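Long-range contacts in uncharacterized protein (Bacteroides uniformis, PDB 4JPQ), which is of unknown function but, as a member of carbohydrate-binding family 9, probably binds carbohydrate: residues Val40-Tyr45 against Ser199-Glu204; Ile55-Arg60 against Ser173-Thr178; Tyr184-Lys189 against Pro206-Pro211. One frame throughout, in Å; residues are numbered along the deposited sequence.

Contact 1 of 3, residues Val40-Tyr45 against Ser199-Glu204; sequences VNWKDY and SPIGLE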
ATOM      1  N   VAL A  40       6.847  -4.371  14.399  1.00 63.79           N
ATOM      2  CA  VAL A  40       5.873  -4.123  15.464  1.00 57.42           C
ATOM      3  C   VAL A  40       6.462  -2.963  16.255  1.00 60.85           C
ATOM      4  O   VAL A  40       7.250  -3.161  17.181  1.00 69.61           O
ATOM      5  CB  VAL A  40       5.691  -5.383  16.354  1.00 62.43           C
ATOM      6  CG1 VAL A  40       4.730  -5.117  17.508  1.00 69.26           C
ATOM      7  CG2 VAL A  40       5.203  -6.564  15.518  1.00 71.52           C
ATOM      8  N   ASN A  41       6.093  -1.746  15.868  1.00 63.15           N
ATOM      9  CA  ASN A  41       6.634  -0.520  16.488  1.00 56.92           C
ATOM     10  C   ASN A  41       6.099  -0.191  17.870  1.00 58.76           C
ATOM     11  O   ASN A  41       6.787   0.509  18.610  1.00 65.73           O
ATOM     12  CB  ASN A  41       6.387   0.689  15.594  1.00 54.12           C
ATOM     13  CG  ASN A  41       7.100   0.588  14.263  1.00 58.63           C
ATOM     14  OD1 ASN A  41       8.329   0.567  14.218  1.00 64.02           O
ATOM     15  ND2 ASN A  41       6.336   0.565  13.164  1.00 51.31           N
ATOM     16  N   TRP A  42       4.890  -0.674  18.205  1.00 58.08           N
ATOM     17  CA  TRP A  42       4.238  -0.397  19.489  1.00 57.52           C
ATOM     18  C   TRP A  42       3.850  -1.686  20.209  1.00 59.30           C
ATOM     19  O   TRP A  42       2.983  -2.419  19.738  1.00 67.97           O
ATOM     20  CB  TRP A  42       3.020   0.497  19.253  1.00 64.67           C
ATOM     21  CG  TRP A  42       3.415   1.695  18.456  1.00 61.53           C
ATOM     22  CD1 TRP A  42       4.017   2.818  18.921  1.00 61.81           C
ATOM     23  CD2 TRP A  42       3.299   1.851  17.044  1.00 61.76           C
ATOM     24  NE1 TRP A  42       4.268   3.677  17.893  1.00 64.27           N
ATOM     25  CE2 TRP A  42       3.836   3.113  16.723  1.00 58.50           C
ATOM     26  CE3 TRP A  42       2.786   1.045  16.012  1.00 64.81           C
ATOM     27  CZ2 TRP A  42       3.883   3.600  15.405  1.00 56.61           C
ATOM     28  CZ3 TRP A  42       2.834   1.531  14.697  1.00 58.77           C
ATOM     29  CH2 TRP A  42       3.387   2.800  14.410  1.00 55.40           C
ATOM     30  N   LYS A  43       4.493  -1.949  21.355  1.00 69.38           N
ATOM     31  CA  LYS A  43       4.238  -3.159  22.179  1.00 75.90           C
ATOM     32  C   LYS A  43       2.792  -3.230  22.713  1.00 72.89           C
ATOM     33  O   LYS A  43       2.344  -4.292  23.139  1.00 81.13           O
ATOM     34  CB  LYS A  43       5.235  -3.252  23.342  1.00 89.57           C
ATOM     35  CG  LYS A  43       6.723  -3.255  22.967  1.00100.28           C
ATOM     36  CD  LYS A  43       7.588  -3.104  24.209  1.00123.18           C
ATOM     37  CE  LYS A  43       9.067  -2.841  23.902  1.00126.63           C
ATOM     38  NZ  LYS A  43       9.811  -4.059  23.486  1.00123.55           N
ATOM     39  N   ASP A  44       2.094  -2.089  22.724  1.00 69.92           N
ATOM     40  CA  ASP A  44       0.649  -2.010  23.002  1.00 65.98           C
ATOM     41  C   ASP A  44      -0.166  -2.907  22.076  1.00 62.24           C
ATOM     42  O   ASP A  44      -1.174  -3.459  22.498  1.00 63.26           O
ATOM     43  CB  ASP A  44       0.068  -0.602  22.710  1.00 63.59           C
ATOM     44  CG  ASP A  44       0.887   0.528  23.247  1.00 67.72           C
ATOM     45  OD1 ASP A  44       2.013   0.679  22.737  1.00 66.79           O
ATOM     46  OD2 ASP A  44       0.384   1.299  24.085  1.00 72.11           O
ATOM     47  N   TYR A  45       0.230  -2.961  20.802  1.00 59.38           N
ATOM     48  CA  TYR A  45      -0.428  -3.781  19.774  1.00 60.34           C
ATOM     49  C   TYR A  45       0.604  -4.786  19.273  1.00 56.59           C
ATOM     50  O   TYR A  45       1.277  -4.536  18.258  1.00 52.89           O
ATOM     51  CB  TYR A  45      -1.009  -2.890  18.659  1.00 59.91           C
ATOM     52  CG  TYR A  45      -2.100  -1.964  19.194  1.00 56.18           C
ATOM     53  CD1 TYR A  45      -3.423  -2.392  19.269  1.00 58.70           C
ATOM     54  CD2 TYR A  45      -1.798  -0.680  19.657  1.00 53.16           C
ATOM     55  CE1 TYR A  45      -4.422  -1.562  19.764  1.00 63.86           C
ATOM     56  CE2 TYR A  45      -2.794   0.164  20.157  1.00 50.82           C
ATOM     57  CZ  TYR A  45      -4.112  -0.282  20.209  1.00 56.65           C
ATOM     58  OH  TYR A  45      -5.132   0.509  20.706  1.00 53.57           O
ATOM     59  N   SER A 199       9.435  -0.101   7.141  1.00 53.14           N
ATOM     60  CA  SER A 199      10.553   0.634   7.728  1.00 59.71           C
ATOM     61  C   SER A 199      10.062   1.076   9.105  1.00 64.58           C
ATOM     62  O   SER A 199       8.855   1.392   9.231  1.00 51.33           O
ATOM     63  CB  SER A 199      10.974   1.828   6.881  1.00 58.55           C
ATOM     64  OG  SER A 199      12.078   2.481   7.474  1.00 59.53           O
ATOM     65  N   PRO A 200      10.970   1.114  10.128  1.00 60.63           N
ATOM     66  CA  PRO A 200      10.494   1.428  11.486  1.00 65.67           C
ATOM     67  C   PRO A 200      10.084   2.878  11.741  1.00 68.41           C
ATOM     68  O   PRO A 200      10.554   3.788  11.056  1.00 77.78           O
ATOM     69  CB  PRO A 200      11.677   1.027  12.388  1.00 71.84           C
ATOM     70  CG  PRO A 200      12.506   0.113  11.556  1.00 76.99           C
ATOM     71  CD  PRO A 200      12.372   0.666  10.168  1.00 66.58           C
ATOM     72  N   ILE A 201       9.217   3.049  12.743  1.00 65.73           N
ATOM     73  CA  ILE A 201       8.659   4.344  13.176  1.00 65.77           C
ATOM     74  C   ILE A 201       8.911   4.470  14.675  1.00 68.19           C
ATOM     75  O   ILE A 201       8.625   3.529  15.423  1.00 72.09           O
ATOM     76  CB  ILE A 201       7.138   4.433  12.896  1.00 66.21           C
ATOM     77  CG1 ILE A 201       6.868   4.409  11.386  1.00 69.84           C
ATOM     78  CG2 ILE A 201       6.539   5.694  13.520  1.00 71.75           C
ATOM     79  CD1 ILE A 201       5.424   4.153  11.013  1.00 70.81           C
ATOM     80  N   GLY A 202       9.411   5.639  15.095  1.00 66.25           N
ATOM     81  CA  GLY A 202       9.764   5.914  16.491  1.00 72.04           C
ATOM     82  C   GLY A 202       8.880   6.921  17.209  1.00 73.16           C
ATOM     83  O   GLY A 202       9.352   7.617  18.096  1.00 88.64           O
ATOM     84  N   LEU A 203       7.606   6.997  16.836  1.00 71.56           N
ATOM     85  CA  LEU A 203       6.650   7.895  17.480  1.00 73.40           C
ATOM     86  C   LEU A 203       6.115   7.115  18.662  1.00 75.14           C
ATOM     87  O   LEU A 203       6.022   5.879  18.596  1.00 76.56           O
ATOM     88  CB  LEU A 203       5.546   8.318  16.510  1.00 74.23           C
ATOM     89  CG  LEU A 203       6.046   9.089  15.273  1.00 77.20           C
ATOM     90  CD1 LEU A 203       4.943   9.251  14.238  1.00 73.02           C
ATOM     91  CD2 LEU A 203       6.644  10.441  15.646  1.00 78.12           C
ATOM     92  N   GLU A 204       5.711   7.827  19.715  1.00 75.62           N
ATOM     93  CA  GLU A 204       5.224   7.214  20.969  0.50 79.54           C
ATOM     94  C   GLU A 204       3.999   6.277  20.850  1.00 74.13           C
ATOM     95  O   GLU A 204       3.774   5.465  21.727  1.00 77.91           O
ATOM     96  CB  GLU A 204       4.958   8.276  22.062  0.50 83.38           C
ATOM     97  CG  GLU A 204       3.890   9.316  21.744  0.50 79.97           C
ATOM     98  CD  GLU A 204       3.355  10.003  22.988  0.50 78.02           C
ATOM     99  OE1 GLU A 204       3.929   9.816  24.087  0.50 72.87           O
ATOM    100  OE2 GLU A 204       2.338  10.715  22.858  0.50 75.95           O
TER

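Contact 2 of 3, residues Ile55-Arg60 against Ser173-Thr178; sequences IAHTGR and SLDGKT. With SO4 (sulfate ion), chain F.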
ATOM      1  N   ILE A  55       7.424  -5.091  -4.923  1.00 51.26           N
ATOM      2  CA  ILE A  55       7.217  -3.938  -5.749  1.00 46.48           C
ATOM      3  C   ILE A  55       8.130  -3.917  -6.981  1.00 45.06           C
ATOM      4  O   ILE A  55       9.279  -4.351  -6.929  1.00 49.09           O
ATOM      5  CB  ILE A  55       7.370  -2.664  -4.868  1.00 50.31           C
ATOM      6  CG1 ILE A  55       6.941  -1.402  -5.645  1.00 48.34           C
ATOM      7  CG2 ILE A  55       8.788  -2.545  -4.277  1.00 50.92           C
ATOM      8  CD1 ILE A  55       6.919  -0.149  -4.814  1.00 45.65           C
ATOM      9  N   ALA A  56       7.593  -3.384  -8.073  1.00 42.89           N
ATOM     10  CA  ALA A  56       8.319  -3.220  -9.341  1.00 47.25           C
ATOM     11  C   ALA A  56       7.678  -2.092 -10.133  1.00 43.22           C
ATOM     12  O   ALA A  56       6.713  -1.491  -9.647  1.00 43.55           O
ATOM     13  CB  ALA A  56       8.272  -4.501 -10.128  1.00 49.69           C
ATOM     14  N   HIS A  57       8.200  -1.791 -11.321  1.00 45.90           N
ATOM     15  CA  HIS A  57       7.611  -0.738 -12.150  1.00 48.28           C
ATOM     16  C   HIS A  57       7.745  -0.970 -13.635  1.00 47.71           C
ATOM     17  O   HIS A  57       8.664  -1.644 -14.085  1.00 52.05           O
ATOM     18  CB  HIS A  57       8.182   0.643 -11.783  1.00 54.16           C
ATOM     19  CG  HIS A  57       9.595   0.874 -12.232  1.00 64.07           C
ATOM     20  ND1 HIS A  57       9.917   1.728 -13.265  1.00 68.83           N
ATOM     21  CD2 HIS A  57      10.771   0.375 -11.779  1.00 67.93           C
ATOM     22  CE1 HIS A  57      11.228   1.753 -13.422  1.00 77.65           C
ATOM     23  NE2 HIS A  57      11.769   0.936 -12.536  1.00 76.77           N
ATOM     24  N   THR A  58       6.825  -0.371 -14.377  1.00 47.09           N
ATOM     25  CA  THR A  58       6.812  -0.424 -15.827  1.00 49.83           C
ATOM     26  C   THR A  58       7.418   0.815 -16.488  1.00 50.93           C
ATOM     27  O   THR A  58       7.566   0.837 -17.704  1.00 53.07           O
ATOM     28  CB  THR A  58       5.374  -0.583 -16.337  1.00 55.95           C
ATOM     29  OG1 THR A  58       4.604   0.579 -16.014  1.00 55.05           O
ATOM     30  CG2 THR A  58       4.727  -1.818 -15.700  1.00 60.45           C
ATOM     31  N   GLY A  59       7.741   1.840 -15.704  1.00 53.26           N
ATOM     32  CA  GLY A  59       8.218   3.125 -16.223  1.00 64.12           C
ATOM     33  C   GLY A  59       7.067   4.127 -16.101  1.00 68.52           C
ATOM     34  O   GLY A  59       7.273   5.263 -15.662  1.00 66.56           O
ATOM     35  N   ARG A  60       5.862   3.700 -16.500  1.00 65.63           N
ATOM     36  CA  ARG A  60       4.630   4.479 -16.376  1.00 71.87           C
ATOM     37  C   ARG A  60       3.827   4.108 -15.117  1.00 59.23           C
ATOM     38  O   ARG A  60       2.982   4.894 -14.706  1.00 59.79           O
ATOM     39  CB  ARG A  60       3.717   4.265 -17.600  1.00 92.59           C
ATOM     40  CG  ARG A  60       4.397   4.385 -18.975  1.00118.03           C
ATOM     41  CD  ARG A  60       3.428   4.159 -20.129  1.00130.28           C
ATOM     42  NE  ARG A  60       2.679   2.898 -19.986  1.00147.97           N
ATOM     43  CZ  ARG A  60       1.726   2.474 -20.818  1.00149.87           C
ATOM     44  NH1 ARG A  60       1.399   3.168 -21.915  1.00163.84           N
ATOM     45  NH2 ARG A  60       1.105   1.321 -20.561  1.00143.88           N
ATOM     46  N   SER A 173       7.881   9.952 -15.733  1.00 78.74           N
ATOM     47  CA  SER A 173       8.366   8.575 -15.819  1.00 75.45           C
ATOM     48  C   SER A 173       9.150   8.160 -14.575  1.00 74.10           C
ATOM     49  O   SER A 173       9.975   8.911 -14.084  1.00 78.38           O
ATOM     50  CB  SER A 173       9.265   8.423 -17.047  1.00 71.39           C
ATOM     51  OG  SER A 173       9.793   7.106 -17.134  1.00 72.79           O
ATOM     52  N   LEU A 174       8.932   6.922 -14.137  1.00 77.45           N
ATOM     53  CA  LEU A 174       9.559   6.370 -12.929  1.00 76.39           C
ATOM     54  C   LEU A 174      11.025   5.953 -13.097  1.00 74.89           C
ATOM     55  O   LEU A 174      11.717   5.771 -12.094  1.00 69.04           O
ATOM     56  CB  LEU A 174       8.762   5.151 -12.439  1.00 75.22           C
ATOM     57  CG  LEU A 174       7.261   5.339 -12.173  1.00 77.24           C
ATOM     58  CD1 LEU A 174       6.592   4.004 -11.903  1.00 72.87           C
ATOM     59  CD2 LEU A 174       7.033   6.310 -11.024  1.00 87.49           C
ATOM     60  N   ASP A 175      11.476   5.795 -14.348  1.00 79.15           N
ATOM     61  CA  ASP A 175      12.846   5.350 -14.682  1.00 80.63           C
ATOM     62  C   ASP A 175      13.934   6.126 -13.940  1.00 82.33           C
ATOM     63  O   ASP A 175      14.069   7.346 -14.134  1.00 84.41           O
ATOM     64  CB  ASP A 175      13.099   5.445 -16.202  1.00 83.31           C
ATOM     65  CG  ASP A 175      12.334   4.393 -16.994  1.00 81.26           C
ATOM     66  OD1 ASP A 175      12.548   3.202 -16.743  1.00 83.66           O
ATOM     67  OD2 ASP A 175      11.541   4.752 -17.885  1.00 84.96           O
ATOM     68  N   GLY A 176      14.654   5.429 -13.054  1.00 75.36           N
ATOM     69  CA  GLY A 176      15.765   6.022 -12.315  1.00 74.60           C
ATOM     70  C   GLY A 176      15.453   7.009 -11.199  1.00 73.80           C
ATOM     71  O   GLY A 176      16.389   7.618 -10.675  1.00 84.85           O
ATOM     72  N   LYS A 177      14.178   7.203 -10.840  1.00 69.66           N
ATOM     73  CA  LYS A 177      13.818   8.129  -9.748  1.00 72.57           C
ATOM     74  C   LYS A 177      14.059   7.489  -8.402  1.00 67.49           C
ATOM     75  O   LYS A 177      14.137   6.260  -8.304  1.00 66.36           O
ATOM     76  CB  LYS A 177      12.363   8.619  -9.822  1.00 74.08           C
ATOM     77  CG  LYS A 177      12.107   9.568 -10.981  1.00 91.27           C
ATOM     78  CD  LYS A 177      10.935  10.513 -10.708  1.00 93.44           C
ATOM     79  CE  LYS A 177      10.650  11.465 -11.847  1.00104.36           C
ATOM     80  NZ  LYS A 177      11.847  12.141 -12.413  1.00115.73           N
ATOM     81  N   THR A 178      14.236   8.337  -7.386  1.00 66.15           N
ATOM     82  CA  THR A 178      14.384   7.899  -6.001  1.00 65.20           C
ATOM     83  C   THR A 178      13.233   8.550  -5.223  1.00 67.14           C
ATOM     84  O   THR A 178      13.164   9.778  -5.154  1.00 66.92           O
ATOM     85  CB  THR A 178      15.746   8.285  -5.393  1.00 64.49           C
ATOM     86  OG1 THR A 178      16.812   7.757  -6.197  1.00 63.71           O
ATOM     87  CG2 THR A 178      15.879   7.723  -3.985  1.00 66.29           C
TER
HETATM   88  S   SO4 F 304       9.289  13.672 -14.538  1.00158.23           S
HETATM   89  O1  SO4 F 304       9.543  14.184 -13.168  1.00151.43           O
HETATM   90  O2  SO4 F 304       8.112  14.365 -15.111  1.00177.96           O
HETATM   91  O3  SO4 F 304      10.445  13.921 -15.421  1.00100.06           O
HETATM   92  O4  SO4 F 304       9.049  12.212 -14.487  1.00182.09           O

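Contact 3 of 3, residues Tyr184-Lys189 against Pro206-Pro211; sequences YKCGDK and PMFHCP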
ATOM      1  N   TYR A 184       2.253  -0.533   5.066  1.00 51.19           N
ATOM      2  CA  TYR A 184       1.604  -0.887   6.326  1.00 46.36           C
ATOM      3  C   TYR A 184       0.469  -1.902   6.210  1.00 46.89           C
ATOM      4  O   TYR A 184      -0.152  -2.052   5.155  1.00 43.96           O
ATOM      5  CB  TYR A 184       1.007   0.352   7.013  1.00 48.26           C
ATOM      6  CG  TYR A 184       1.857   1.595   7.086  1.00 45.06           C
ATOM      7  CD1 TYR A 184       3.044   1.607   7.806  1.00 52.88           C
ATOM      8  CD2 TYR A 184       1.435   2.795   6.490  1.00 43.22           C
ATOM      9  CE1 TYR A 184       3.823   2.763   7.903  1.00 55.03           C
ATOM     10  CE2 TYR A 184       2.204   3.953   6.575  1.00 49.13           C
ATOM     11  CZ  TYR A 184       3.386   3.946   7.296  1.00 51.90           C
ATOM     12  OH  TYR A 184       4.135   5.094   7.369  1.00 46.81           O
ATOM     13  N   LYS A 185       0.200  -2.541   7.352  1.00 48.89           N
ATOM     14  CA  LYS A 185      -0.915  -3.464   7.566  1.00 47.63           C
ATOM     15  C   LYS A 185      -1.637  -3.040   8.850  1.00 50.46           C
ATOM     16  O   LYS A 185      -0.986  -2.683   9.845  1.00 48.46           O
ATOM     17  CB  LYS A 185      -0.404  -4.870   7.767  1.00 46.34           C
ATOM     18  CG  LYS A 185      -1.455  -5.911   8.117  1.00 45.89           C
ATOM     19  CD  LYS A 185      -2.363  -6.261   6.950  1.00 48.77           C
ATOM     20  CE  LYS A 185      -3.470  -7.242   7.347  1.00 49.22           C
ATOM     21  NZ  LYS A 185      -4.613  -6.667   8.110  1.00 49.34           N
ATOM     22  N   CYS A 186      -2.969  -3.106   8.830  1.00 43.12           N
ATOM     23  CA  CYS A 186      -3.783  -2.759   9.993  1.00 44.16           C
ATOM     24  C   CYS A 186      -5.218  -3.253   9.851  1.00 48.29           C
ATOM     25  O   CYS A 186      -5.557  -3.889   8.857  1.00 47.94           O
ATOM     26  CB  CYS A 186      -3.781  -1.228  10.211  1.00 49.73           C
ATOM     27  SG  CYS A 186      -4.630  -0.327   8.908  1.00 48.29           S
ATOM     28  N   GLY A 187      -6.036  -2.959  10.867  1.00 46.73           N
ATOM     29  CA  GLY A 187      -7.464  -3.268  10.873  1.00 40.13           C
ATOM     30  C   GLY A 187      -8.062  -2.820  12.188  1.00 45.64           C
ATOM     31  O   GLY A 187      -8.182  -3.617  13.104  1.00 53.24           O
ATOM     32  N   ASP A 188      -8.364  -1.520  12.284  1.00 43.81           N
ATOM     33  CA  ASP A 188      -8.827  -0.896  13.529  1.00 45.27           C
ATOM     34  C   ASP A 188     -10.028  -1.586  14.171  1.00 43.07           C
ATOM     35  O   ASP A 188     -10.038  -1.732  15.384  1.00 46.77           O
ATOM     36  CB  ASP A 188      -9.094   0.626  13.367  1.00 52.36           C
ATOM     37  CG  ASP A 188      -7.808   1.459  13.114  1.00 55.51           C
ATOM     38  OD1 ASP A 188      -6.754   0.906  12.736  1.00 53.37           O
ATOM     39  OD2 ASP A 188      -7.870   2.697  13.282  1.00 57.83           O
ATOM     40  N   LYS A 189     -11.002  -2.026  13.369  1.00 45.35           N
ATOM     41  CA  LYS A 189     -12.227  -2.687  13.887  1.00 45.55           C
ATOM     42  C   LYS A 189     -12.244  -4.230  13.810  1.00 45.81           C
ATOM     43  O   LYS A 189     -13.296  -4.869  13.983  1.00 46.92           O
ATOM     44  CB  LYS A 189     -13.489  -2.053  13.270  1.00 49.62           C
ATOM     45  CG  LYS A 189     -13.827  -0.676  13.856  1.00 55.60           C
ATOM     46  CD  LYS A 189     -15.269  -0.253  13.589  1.00 67.03           C
ATOM     47  CE  LYS A 189     -15.712   0.884  14.499  1.00 88.67           C
ATOM     48  NZ  LYS A 189     -17.191   1.073  14.428  1.00 92.25           N
ATOM     49  N   PRO A 206       0.678   4.499  17.696  1.00 53.63           N
ATOM     50  CA  PRO A 206       0.417   4.210  16.266  1.00 54.61           C
ATOM     51  C   PRO A 206       0.002   5.377  15.401  1.00 53.83           C
ATOM     52  O   PRO A 206      -1.122   5.870  15.496  1.00 68.16           O
ATOM     53  CB  PRO A 206      -0.672   3.134  16.311  1.00 54.88           C
ATOM     54  CG  PRO A 206      -0.407   2.458  17.599  1.00 57.20           C
ATOM     55  CD  PRO A 206      -0.099   3.578  18.539  1.00 50.89           C
HETATM   56  N   MSE A 207       0.956   5.830  14.595  1.00 56.49           N
HETATM   57  CA  MSE A 207       0.790   6.956  13.686  1.00 57.65           C
HETATM   58  C   MSE A 207       1.517   6.609  12.407  1.00 57.47           C
HETATM   59  O   MSE A 207       2.703   6.322  12.442  1.00 53.87           O
HETATM   60  CB  MSE A 207       1.406   8.134  14.419  1.00 56.30           C
HETATM   61  CG  MSE A 207       0.561   8.559  15.619  1.00 56.92           C
HETATM   62 SE   MSE A 207       1.005  10.376  16.129  0.75 53.38          SE
HETATM   63  CE  MSE A 207       2.025  10.015  17.776  1.00 72.52           C
ATOM     64  N   PHE A 208       0.806   6.604  11.283  1.00 59.25           N
ATOM     65  CA  PHE A 208       1.387   6.256   9.982  1.00 58.87           C
ATOM     66  C   PHE A 208       1.696   7.438   9.068  1.00 54.93           C
ATOM     67  O   PHE A 208       2.491   7.272   8.146  1.00 56.02           O
ATOM     68  CB  PHE A 208       0.467   5.289   9.196  1.00 60.91           C
ATOM     69  CG  PHE A 208       0.344   3.880   9.760  1.00 53.10           C
ATOM     70  CD1 PHE A 208       1.376   3.236  10.471  1.00 54.36           C
ATOM     71  CD2 PHE A 208      -0.796   3.142   9.455  1.00 59.23           C
ATOM     72  CE1 PHE A 208       1.222   1.934  10.929  1.00 50.12           C
ATOM     73  CE2 PHE A 208      -0.943   1.838   9.899  1.00 60.39           C
ATOM     74  CZ  PHE A 208       0.068   1.232  10.637  1.00 54.28           C
ATOM     75  N   HIS A 209       1.087   8.605   9.295  1.00 54.43           N
ATOM     76  CA  HIS A 209       1.304   9.800   8.446  1.00 54.94           C
ATOM     77  C   HIS A 209       2.589  10.571   8.837  1.00 59.74           C
ATOM     78  O   HIS A 209       2.547  11.767   9.138  1.00 62.42           O
ATOM     79  CB  HIS A 209       0.052  10.685   8.491  1.00 53.72           C
ATOM     80  CG  HIS A 209      -1.164  10.036   7.908  1.00 55.19           C
ATOM     81  ND1 HIS A 209      -1.627  10.319   6.642  1.00 54.06           N
ATOM     82  CD2 HIS A 209      -1.999   9.098   8.414  1.00 59.59           C
ATOM     83  CE1 HIS A 209      -2.704   9.592   6.398  1.00 57.93           C
ATOM     84  NE2 HIS A 209      -2.951   8.841   7.456  1.00 59.76           N
ATOM     85  N   CYS A 210       3.737   9.889   8.740  1.00 59.97           N
ATOM     86  CA  CYS A 210       5.040  10.389   9.215  1.00 60.58           C
ATOM     87  C   CYS A 210       6.160  10.236   8.177  1.00 58.36           C
ATOM     88  O   CYS A 210       6.938   9.280   8.232  1.00 59.38           O
ATOM     89  CB  CYS A 210       5.394   9.664  10.511  1.00 59.62           C
ATOM     90  SG  CYS A 210       5.183   7.883  10.372  1.00 54.88           S
ATOM     91  N   PRO A 211       6.250  11.195   7.230  1.00 60.03           N
ATOM     92  CA  PRO A 211       7.297  11.223   6.206  1.00 63.28           C
ATOM     93  C   PRO A 211       8.746  11.123   6.695  1.00 64.60           C
ATOM     94  O   PRO A 211       9.591  10.636   5.949  1.00 68.70           O
ATOM     95  CB  PRO A 211       7.076  12.572   5.516  1.00 68.16           C
ATOM     96  CG  PRO A 211       5.627  12.809   5.650  1.00 66.31           C
ATOM     97  CD  PRO A 211       5.269  12.278   7.006  1.00 65.35           C
TER

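Contact 1 of 3, residues Val40-Tyr45 against Ser199-Glu204
N41 and W42 reach across to the loop 199-204 with two side-chain hydrogen bonds, each closed on the backbone of the other loop. The amide oxygen OD1 of N41 accepts the backbone N-H of I201 at 3.0 Å between N and OD1, and the bond is almost straight at hydrogen, 179°. The donor stands well above the amide plane, so the N-H comes in over that plane and not along a lone pair. Asparagine suits the place because its two ends do different work: ND2 donates to the hydroxyl of S197. W42 works the other way round: its one polar side-chain atom, NE1, donates to L203 O at 2.9 Å, with that oxygen close to the indole plane at the ring edge.

The close-packed part is the buried indole of W42 against I201. CG of W42 is turned away from its own carbonyl carbon (chi1 -52°), which brings the six-membered ring to I201; there CZ2 meets CG2 of I201 at 3.9 Å. The CB of N41 rests over one indole face. Toward solvent the contact thins out: CA and CB of the exposed P200 brush OD1 of N41, and the exposed E204 offers little beyond its backbone.

Both segments are loops: 40-45 runs between strands 35-36 and 50-57, and the other follows strand 195-197, whose F195 touches W42, while P206 and C210 pack against W42 and I201 respectively.

Contact 2 of 3, residues Ile55-Arg60 against Ser173-Thr178
L174 meets G59 through its backbone and H57 through its side chain. The amide N of L174 donates to G59 O at 2.8 Å, nearly straight at hydrogen (176°) and in the plane of the carbonyl. The same oxygen, G59 O, lies 3.5 Å from CA of S173, a CA-H...O contact.

From CB outward, the leucine runs along G59 and H57. CB of L174 lies 3.7 Å from ND1 of H57, obliquely to the imidazole, and also touches G59 O. CG of L174 is 3.5 Å from G59 O. The branch then divides, and CD1 of L174 comes to 3.7 Å from CB of H57. The same methyl also reaches the backbone of R60. Histidine and leucine thus lie alongside each other, running in opposite directions. I62 of strand 61-70 also packs on the leucine, whose branched apolar end thus has neighbours from both strands of the hairpin.

The imidazole is swung toward the loop because its CG is tucked into the gap flanked by its own N and C, chi1 73°. Its CE1 edge faces D175 OD1, and the carboxylate plane is turned 66° from the ring. That oxygen has its principal partner in K11, a salt bridge, while the ring meets F219 edge-to-face. Glycine fits at G59 because at its backbone angles a CB would run into the preceding carbonyl oxygen and lie close to OD2 of D175.

At the outer side S173 N donates to O4 of a sulfate, probably from the crystallisation liquor; G172 N is also hydrogen-bonded to it, and K177 NZ adds a weak bond.

The loop 173-178 makes a type II beta turn from L174 to K177, with glycine at its third position, G176, at positive phi, and packs on the loop of the beta-hairpin formed by strands 50-57 and 61-70.

Contact 3 of 3, residues Tyr184-Lys189 against Pro206-Pro211
Aromatic stacking dominates: the rings of Y184 and F208 form an offset (parallel-displaced) face-to-face stack, centroids 3.9 Å apart and planes only 6° from parallel. F93 approaches Y184 edge-to-face. The side chains of the stacked pair run past each other in opposite directions, so each ring also receives the other's CB. Y184 CB stands over the F208 face, 3.9 Å from the ring centroid and 18° off its normal, and F208 CB does likewise over the tyrosine. These two CH-pi contacts extend the overlap beyond the rings, and CE2 of Y184 comes to 3.4 Å from CB of F208. Both residues turn CG away from their own carbonyl carbon, chi1 -45° in Y184, which lets the rings be laid one upon the other.

The hydrogen bond across the contact is at the tyrosine's tip. OH of Y184 makes a weak bond to F208 O, 2.8 Å between the two oxygens; tyrosine suits the place because it has a flat face for stacking and a hydroxyl at the end.

Apolar contact completes the set. CB of C186 lies at the edge of the F208 ring, 4.2 Å from CE2 of F208.

The stack joins strand 178-186 to the long loop before strand 215-219. F208 N is hydrogen-bonded to a buffer molecule, CXS, probably from crystallisation; such molecules often mark pockets, which is consistent with a binding region in this putative carbohydrate-binding protein.

Contacts 1 and 3 form one continuous patch, their centres about 10 Å apart. I201 joins them: its CD1 lies 3.8 Å from CE1 of Y184 and packs on the backbone of residue 207. W42 adds a second join, CE2 of W42 standing 3.6 Å from N of P206. One long loop after strand 195-197 supplies a segment to each contact. Contact 2 is remote, with its centre about 30 Å from that of contact 1 and about 25 Å from that of contact 3, and lies across the chain's centre from contact 3. Two ligands reflect the separation: CXS sits beside F208 in contact 3, the sulfate beside S173 and K177 in contact 2.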